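Local coordinates for germination-specific N-acetylmuramoyl-L-alanine amidase, Autolysin (Clostridioides difficile, PDB 7RAG), which probably hydrolyses the amide bond between N-acetylmuramic acid and L-alanine in spore cortex peptidoglycan, as a zinc-dependent amidase bound to the lipoprotein GerS, at residues A23-G26 with G27-G31; L143-V146 with V147-N151; A200-I203 with G204-Y208. One frame throughout, in Å; residues are numbered along the deposited sequence.

Contact 1 of 3, residues A23-G26 with G27-G31; sequences AGHG and GIDPG. With ZN (zinc ion), chain C.
His-25 and Asp-29 meet across a tight turn in the loop between strand 18-23 and helix 41-58. The loop carries one ligand of the zinc site of this Amidase_3 enzyme. His-25 NE2 binds the zinc ion at 2.3 Å; Glu-41 and His-109 are the other protein ligands. The second ring nitrogen, His-25 ND1, donates to Asp-29 OD2 at 3.0 Å, with an N-H...O angle of 166°. The acceptor lies nearly in the imidazole plane. The carboxylate, however, is met from above its own plane, and the two planes stand 81° apart. Asp-29 extends CG away from its backbone N (chi1 -179°), which carries the carboxylate to the ring edge. One face of the ring is packed closely: Gly-31 CA lies over it in a CH-pi contact, 3.8 Å from the ring centroid. Gly-31 has no side chain to get in the way.

The backbone beneath is equally compact. Gly-26 to Asp-29 form a type II' turn, closed by Asp-29 N to Gly-26 O at 3.0 Å and by Gly-26 N to Asp-29 O at 3.1 Å. Gly-27 takes the positive phi of the turn. The outer side is looser. Ile-28, at the tip, is exposed and points away from 23-26; its side chain touches Tyr-74 and Lys-85. Through its bond to His-25 ND1, Asp-29 is a second-shell residue of the zinc site: the bond orients the imidazole, leaves NE2 for the metal, and would be expected to make that nitrogen a stronger donor to zinc.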
loop_
_atom_site.group_PDB
_atom_site.type_symbol
_atom_site.label_atom_id
_atom_site.label_comp_id
_atom_site.label_asym_id
_atom_site.label_seq_id
_atom_site.Cartn_x
_atom_site.Cartn_y
_atom_site.Cartn_z
ATOM N N ALA B 23 -1.809 11.362 33.185
ATOM C CA ALA B 23 -2.700 10.388 33.814
ATOM C C ALA B 23 -3.467 11.115 34.900
ATOM O O ALA B 23 -2.922 11.421 35.958
ATOM C CB ALA B 23 -1.926 9.217 34.393
ATOM N N GLY B 24 -4.726 11.438 34.630
ATOM C CA GLY B 24 -5.457 12.236 35.588
ATOM C C GLY B 24 -5.660 11.475 36.876
ATOM O O GLY B 24 -6.258 10.393 36.862
ATOM N N HIS B 25 -4.904 11.825 37.898
ATOM C CA HIS B 25 -5.332 11.948 39.279
ATOM C C HIS B 25 -4.047 11.548 39.977
ATOM O O HIS B 25 -2.986 11.595 39.351
ATOM C CB HIS B 25 -6.595 11.158 39.638
ATOM C CG HIS B 25 -7.848 11.808 39.125
ATOM N ND1 HIS B 25 -8.322 13.004 39.625
ATOM C CD2 HIS B 25 -8.689 11.459 38.122
ATOM C CE1 HIS B 25 -9.409 13.352 38.963
ATOM N NE2 HIS B 25 -9.650 12.434 38.044
ATOM N N GLY B 26 -4.094 11.220 41.249
ATOM C CA GLY B 26 -3.011 10.441 41.819
ATOM C C GLY B 26 -2.892 10.680 43.301
ATOM O O GLY B 26 -3.457 11.620 43.848
ATOM N N GLY B 27 -2.141 9.787 43.949
ATOM C CA GLY B 27 -1.912 9.926 45.376
ATOM C C GLY B 27 -3.224 9.910 46.125
ATOM O O GLY B 27 -4.065 9.030 45.919
ATOM N N ILE B 28 -3.417 10.917 46.981
ATOM C CA ILE B 28 -4.619 10.981 47.804
ATOM C C ILE B 28 -5.879 11.165 46.976
ATOM O O ILE B 28 -6.977 10.930 47.482
ATOM C CB ILE B 28 -4.534 12.123 48.829
ATOM C CG1 ILE B 28 -4.150 13.426 48.119
ATOM C CG2 ILE B 28 -3.561 11.781 49.941
ATOM C CD1 ILE B 28 -4.234 14.638 49.000
ATOM N N ASP B 29 -5.757 11.586 45.717
ATOM C CA ASP B 29 -6.890 11.911 44.862
ATOM C C ASP B 29 -7.205 10.708 43.994
ATOM O O ASP B 29 -6.582 10.540 42.940
ATOM C CB ASP B 29 -6.550 13.130 43.994
ATOM C CG ASP B 29 -7.698 13.574 43.075
ATOM O OD1 ASP B 29 -8.836 13.108 43.255
ATOM O OD2 ASP B 29 -7.457 14.418 42.176
ATOM N N PRO B 30 -8.160 9.839 44.366
ATOM C CA PRO B 30 -8.614 8.847 43.389
ATOM C C PRO B 30 -9.381 9.584 42.306
ATOM O O PRO B 30 -9.489 10.814 42.353
ATOM C CB PRO B 30 -9.504 7.912 44.221
ATOM C CG PRO B 30 -10.075 8.801 45.244
ATOM C CD PRO B 30 -8.977 9.784 45.594
ATOM N N GLY B 31 -9.927 8.902 41.324
ATOM C CA GLY B 31 -10.807 9.693 40.488
ATOM C C GLY B 31 -12.246 9.486 40.879
ATOM O O GLY B 31 -12.606 9.574 42.050
HETATM ZN ZN ZN C . -10.987 12.316 36.214
#

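Contact 2 of 3, residues L143-V146 with V147-N151; sequences LKRV and VDKTN
The C-terminal end of helix 130-147 turns here into the loop that leads to strand 156-158. Lys-144 and Asn-151 meet across this exit: Lys-144 CG lies 3.1 Å from the carbonyl Asn-151 O. The lysine chain is extended, with CG anti to its backbone N (chi1 -172°), and CD and CE continue past the same oxygen.

The last helical turn is widened. Leu-143 O accepts from Val-147 N at 2.9 Å and more weakly from Asp-148 N at 3.4 Å. Asp-148 N also donates to Lys-144 O at 3.3 Å, so its hydrogen is shared between two carbonyls. Asp-148 then starts a type I turn to Asn-151. Its OD1 accepts from Thr-150 N at 3.0 Å, an Asx turn.

Lys-149 bends back at its last torsion (chi4 -52°) and reaches the helix end. Lys-149 NZ makes a weak bond to Arg-145 O at 3.4 Å. The Arg-145 guanidinium leads elsewhere: it forms a salt bridge with Glu-142, and one of its faces lies against Val-146 CG2. Asn-151 ND2 donates to Ala-121 O, which ties the turn to a neighbouring loop. The weakly held ammonium of Lys-149 would be expected to favour the carbonyl end of the helix, and the salt bridge of Arg-145 to Asp-85 of the lipoprotein chain gives this helix end a charged link to GerS.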
loop_
_atom_site.group_PDB
_atom_site.type_symbol
_atom_site.label_atom_id
_atom_site.label_comp_id
_atom_site.label_asym_id
_atom_site.label_seq_id
_atom_site.Cartn_x
_atom_site.Cartn_y
_atom_site.Cartn_z
ATOM N N LEU B 143 -11.086 5.687 18.401
ATOM C CA LEU B 143 -11.715 5.026 19.537
ATOM C C LEU B 143 -12.940 4.255 19.080
ATOM O O LEU B 143 -13.148 3.102 19.484
ATOM C CB LEU B 143 -12.079 6.044 20.616
ATOM C CG LEU B 143 -10.942 6.715 21.394
ATOM C CD1 LEU B 143 -11.474 7.832 22.289
ATOM C CD2 LEU B 143 -10.193 5.714 22.233
ATOM N N LYS B 144 -13.732 4.859 18.187
ATOM C CA LYS B 144 -14.864 4.157 17.587
ATOM C C LYS B 144 -14.411 2.931 16.801
ATOM O O LYS B 144 -14.898 1.822 17.034
ATOM C CB LYS B 144 -15.646 5.104 16.675
ATOM C CG LYS B 144 -16.951 4.526 16.145
ATOM C CD LYS B 144 -17.525 5.354 14.993
ATOM C CE LYS B 144 -18.704 4.637 14.321
ATOM N NZ LYS B 144 -19.054 5.146 12.941
ATOM N N ARG B 145 -13.476 3.107 15.861
ATOM C CA ARG B 145 -13.173 2.020 14.929
ATOM C C ARG B 145 -12.494 0.858 15.629
ATOM O O ARG B 145 -12.786 -0.303 15.333
ATOM C CB ARG B 145 -12.292 2.507 13.781
ATOM C CG ARG B 145 -11.875 1.402 12.816
ATOM C CD ARG B 145 -10.819 1.881 11.811
ATOM N NE ARG B 145 -9.587 2.339 12.456
ATOM C CZ ARG B 145 -8.560 1.546 12.770
ATOM N NH1 ARG B 145 -8.603 0.255 12.498
ATOM N NH2 ARG B 145 -7.480 2.034 13.354
ATOM N N VAL B 146 -11.584 1.150 16.555
ATOM C CA VAL B 146 -10.772 0.127 17.195
ATOM C C VAL B 146 -11.468 -0.459 18.414
ATOM O O VAL B 146 -11.462 -1.675 18.612
ATOM C CB VAL B 146 -9.402 0.730 17.564
ATOM C CG1 VAL B 146 -8.583 -0.265 18.339
ATOM C CG2 VAL B 146 -8.666 1.183 16.312
ATOM N N VAL B 147 -12.063 0.371 19.259
ATOM C CA VAL B 147 -12.524 -0.116 20.552
ATOM C C VAL B 147 -13.981 -0.558 20.507
ATOM O O VAL B 147 -14.347 -1.579 21.093
ATOM C CB VAL B 147 -12.299 0.973 21.617
ATOM C CG1 VAL B 147 -13.092 0.655 22.873
ATOM C CG2 VAL B 147 -10.808 1.112 21.917
ATOM N N ASP B 148 -14.852 0.200 19.854
ATOM C CA ASP B 148 -16.276 -0.095 19.945
ATOM C C ASP B 148 -16.979 0.591 18.772
ATOM O O ASP B 148 -17.210 1.804 18.815
ATOM C CB ASP B 148 -16.801 0.381 21.288
ATOM C CG ASP B 148 -18.279 0.188 21.444
ATOM O OD1 ASP B 148 -18.863 -0.599 20.669
ATOM O OD2 ASP B 148 -18.851 0.825 22.356
ATOM N N LYS B 149 -17.350 -0.194 17.756
ATOM C CA LYS B 149 -18.026 0.401 16.612
ATOM C C LYS B 149 -19.414 0.894 16.976
ATOM O O LYS B 149 -19.989 1.702 16.238
ATOM C CB LYS B 149 -18.101 -0.596 15.465
ATOM C CG LYS B 149 -16.758 -0.851 14.823
ATOM C CD LYS B 149 -16.862 -1.890 13.719
ATOM C CE LYS B 149 -15.490 -2.155 13.121
ATOM N NZ LYS B 149 -14.859 -0.881 12.717
ATOM N N THR B 150 -19.951 0.426 18.103
ATOM C CA THR B 150 -21.243 0.884 18.592
ATOM C C THR B 150 -21.217 2.363 18.956
ATOM O O THR B 150 -22.242 3.042 18.854
ATOM C CB THR B 150 -21.637 0.044 19.807
ATOM O OG1 THR B 150 -22.896 -0.572 19.583
ATOM C CG2 THR B 150 -21.694 0.881 21.077
ATOM N N ASN B 151 -20.055 2.879 19.366
ATOM C CA ASN B 151 -19.977 4.214 19.948
ATOM C C ASN B 151 -20.133 5.288 18.868
ATOM O O ASN B 151 -19.340 5.351 17.921
ATOM C CB ASN B 151 -18.651 4.364 20.689
ATOM C CG ASN B 151 -18.600 5.603 21.541
ATOM O OD1 ASN B 151 -19.605 6.280 21.717
ATOM N ND2 ASN B 151 -17.427 5.907 22.081
#

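Contact 3 of 3, residues A200-I203 with G204-Y208; sequences AIYI and GIQKY. With EDO (1,2-ethanediol), chain D.
Tyr-202 and Gln-206 sit one turn apart on helix 191-211, and the side chain of Gln-206 folds back over the tyrosine ring. Gln-206 CG lies over one ring face, offset toward the rim, in a CH-pi contact 4.0 Å from the centroid. The glutamine chain then bends (chi2 -77°) and brings its amide past the CE1 side of the ring. Amide and ring planes are 51° apart, so the two groups do not stack flat. Gln-206 NE2 gives a weak hydrogen bond to Tyr-202 OH at 3.3 Å. The hydroxyl also bonds to Ser-59 OG, and the ring packs against Leu-52, Leu-55 and Ile-56 of helix 41-58.

The helix backbone under these side chains is regular. Ile-205 N donates to Ile-201 O at 2.9 Å with an almost straight N-H...O angle of 175°, and three more bonds of this i to i+4 type join 200-203 to 204-208, among them Gly-204 N to Ala-200 O.

Two other pairs repeat the one-turn spacing. Ile-201 CG2 meets Ile-205 CD1 at 4.2 Å, on the side that faces Ile-108 and Met-104 of strand 104-111. Ile-203 CG2 touches Lys-207 CE at 3.7 Å, and these two side chains run obliquely to each other beside Glu-142 of helix 130-147. Tyr-202, Ile-203, Gln-206 and Lys-207 also pack on the GerS chain, so this face of the helix is part of the interface. A 1,2-ethanediol molecule, probably from the crystallisation liquor, is hydrogen-bonded through its O2 to Tyr-202 OH at 2.9 Å.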
loop_
_atom_site.group_PDB
_atom_site.type_symbol
_atom_site.label_atom_id
_atom_site.label_comp_id
_atom_site.label_asym_id
_atom_site.label_seq_id
_atom_site.Cartn_x
_atom_site.Cartn_y
_atom_site.Cartn_z
ATOM N N ALA B 200 -5.777 2.780 20.111
ATOM C CA ALA B 200 -6.671 3.699 19.409
ATOM C C ALA B 200 -6.176 5.145 19.523
ATOM O O ALA B 200 -6.131 5.881 18.529
ATOM C CB ALA B 200 -8.095 3.565 19.943
ATOM N N ILE B 201 -5.772 5.560 20.729
ATOM C CA ILE B 201 -5.315 6.937 20.910
ATOM C C ILE B 201 -4.047 7.185 20.105
ATOM O O ILE B 201 -3.879 8.245 19.472
ATOM C CB ILE B 201 -5.095 7.263 22.396
ATOM C CG1 ILE B 201 -6.329 6.879 23.222
ATOM C CG2 ILE B 201 -4.761 8.757 22.527
ATOM C CD1 ILE B 201 -6.221 7.200 24.711
ATOM N N TYR B 202 -3.129 6.222 20.128
ATOM C CA TYR B 202 -1.871 6.352 19.409
ATOM C C TYR B 202 -2.115 6.483 17.914
ATOM O O TYR B 202 -1.514 7.342 17.249
ATOM C CB TYR B 202 -0.993 5.144 19.735
ATOM C CG TYR B 202 0.137 4.853 18.783
ATOM C CD1 TYR B 202 1.265 5.673 18.721
ATOM C CD2 TYR B 202 0.096 3.725 17.967
ATOM C CE1 TYR B 202 2.312 5.386 17.856
ATOM C CE2 TYR B 202 1.124 3.432 17.092
ATOM C CZ TYR B 202 2.231 4.264 17.045
ATOM O OH TYR B 202 3.247 3.953 16.179
ATOM N N ILE B 203 -3.027 5.672 17.373
ATOM C CA ILE B 203 -3.340 5.781 15.954
ATOM C C ILE B 203 -3.990 7.126 15.658
ATOM O O ILE B 203 -3.694 7.755 14.639
ATOM C CB ILE B 203 -4.209 4.593 15.500
ATOM C CG1 ILE B 203 -3.360 3.317 15.477
ATOM C CG2 ILE B 203 -4.777 4.823 14.121
ATOM C CD1 ILE B 203 -2.070 3.476 14.692
ATOM N N GLY B 204 -4.873 7.602 16.538
ATOM C CA GLY B 204 -5.487 8.897 16.296
ATOM C C GLY B 204 -4.461 10.011 16.215
ATOM O O GLY B 204 -4.476 10.825 15.288
ATOM N N ILE B 205 -3.537 10.033 17.180
ATOM C CA ILE B 205 -2.417 10.970 17.161
ATOM C C ILE B 205 -1.656 10.856 15.847
ATOM O O ILE B 205 -1.345 11.858 15.202
ATOM C CB ILE B 205 -1.490 10.710 18.368
ATOM C CG1 ILE B 205 -2.183 11.026 19.692
ATOM C CG2 ILE B 205 -0.194 11.516 18.272
ATOM C CD1 ILE B 205 -1.346 10.640 20.889
ATOM N N GLN B 206 -1.344 9.632 15.434
ATOM C CA GLN B 206 -0.524 9.448 14.236
ATOM C C GLN B 206 -1.228 9.947 12.976
ATOM O O GLN B 206 -0.592 10.549 12.107
ATOM C CB GLN B 206 -0.132 7.981 14.089
ATOM C CG GLN B 206 0.837 7.496 15.172
ATOM C CD GLN B 206 2.264 7.960 14.948
ATOM O OE1 GLN B 206 2.518 9.132 14.686
ATOM N NE2 GLN B 206 3.213 7.025 15.030
ATOM N N LYS B 207 -2.533 9.708 12.854
ATOM C CA LYS B 207 -3.270 10.231 11.707
ATOM C C LYS B 207 -3.276 11.758 11.722
ATOM O O LYS B 207 -2.955 12.416 10.707
ATOM C CB LYS B 207 -4.695 9.673 11.699
ATOM C CG LYS B 207 -4.794 8.192 11.324
ATOM C CD LYS B 207 -6.263 7.746 11.240
ATOM C CE LYS B 207 -6.388 6.217 11.064
ATOM N NZ LYS B 207 -5.976 5.711 9.725
ATOM N N TYR B 208 -3.610 12.341 12.882
ATOM C CA TYR B 208 -3.592 13.793 13.002
ATOM C C TYR B 208 -2.239 14.361 12.576
ATOM O O TYR B 208 -2.172 15.385 11.888
ATOM C CB TYR B 208 -3.924 14.215 14.439
ATOM C CG TYR B 208 -3.662 15.676 14.669
ATOM C CD1 TYR B 208 -4.566 16.640 14.220
ATOM C CD2 TYR B 208 -2.495 16.105 15.288
ATOM C CE1 TYR B 208 -4.318 18.001 14.406
ATOM C CE2 TYR B 208 -2.239 17.460 15.478
ATOM C CZ TYR B 208 -3.153 18.397 15.034
ATOM O OH TYR B 208 -2.917 19.743 15.210
HETATM C C1 EDO D . 5.515 0.107 18.080
HETATM O O1 EDO D . 5.955 0.253 16.713
HETATM C C2 EDO D . 4.226 0.875 18.236
HETATM O O2 EDO D . 3.827 1.246 16.897
#

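In the fold
Contacts 2 and 3 are neighbours; contact 1 lies apart, on the opposite side of the chain's centre. The centres of contacts 2 and 3 are about 14 Å apart. Their helices touch where Leu-143 CD2 meets Ala-200 CB at 3.8 Å and Val-146 CB meets the same methyl at 3.9 Å. Both contacts also reach the lipoprotein chain. Contact 1 holds the zinc ligand His-25 and touches neither: its centre is about 27 Å from that of contact 2 and about 25 Å from that of contact 3. The side chain of Ile-201 is about 13 Å from the zinc. The two contacts that reach GerS lie across the chain's centre from contact 1, which is consistent with allosteric activation of CwlD.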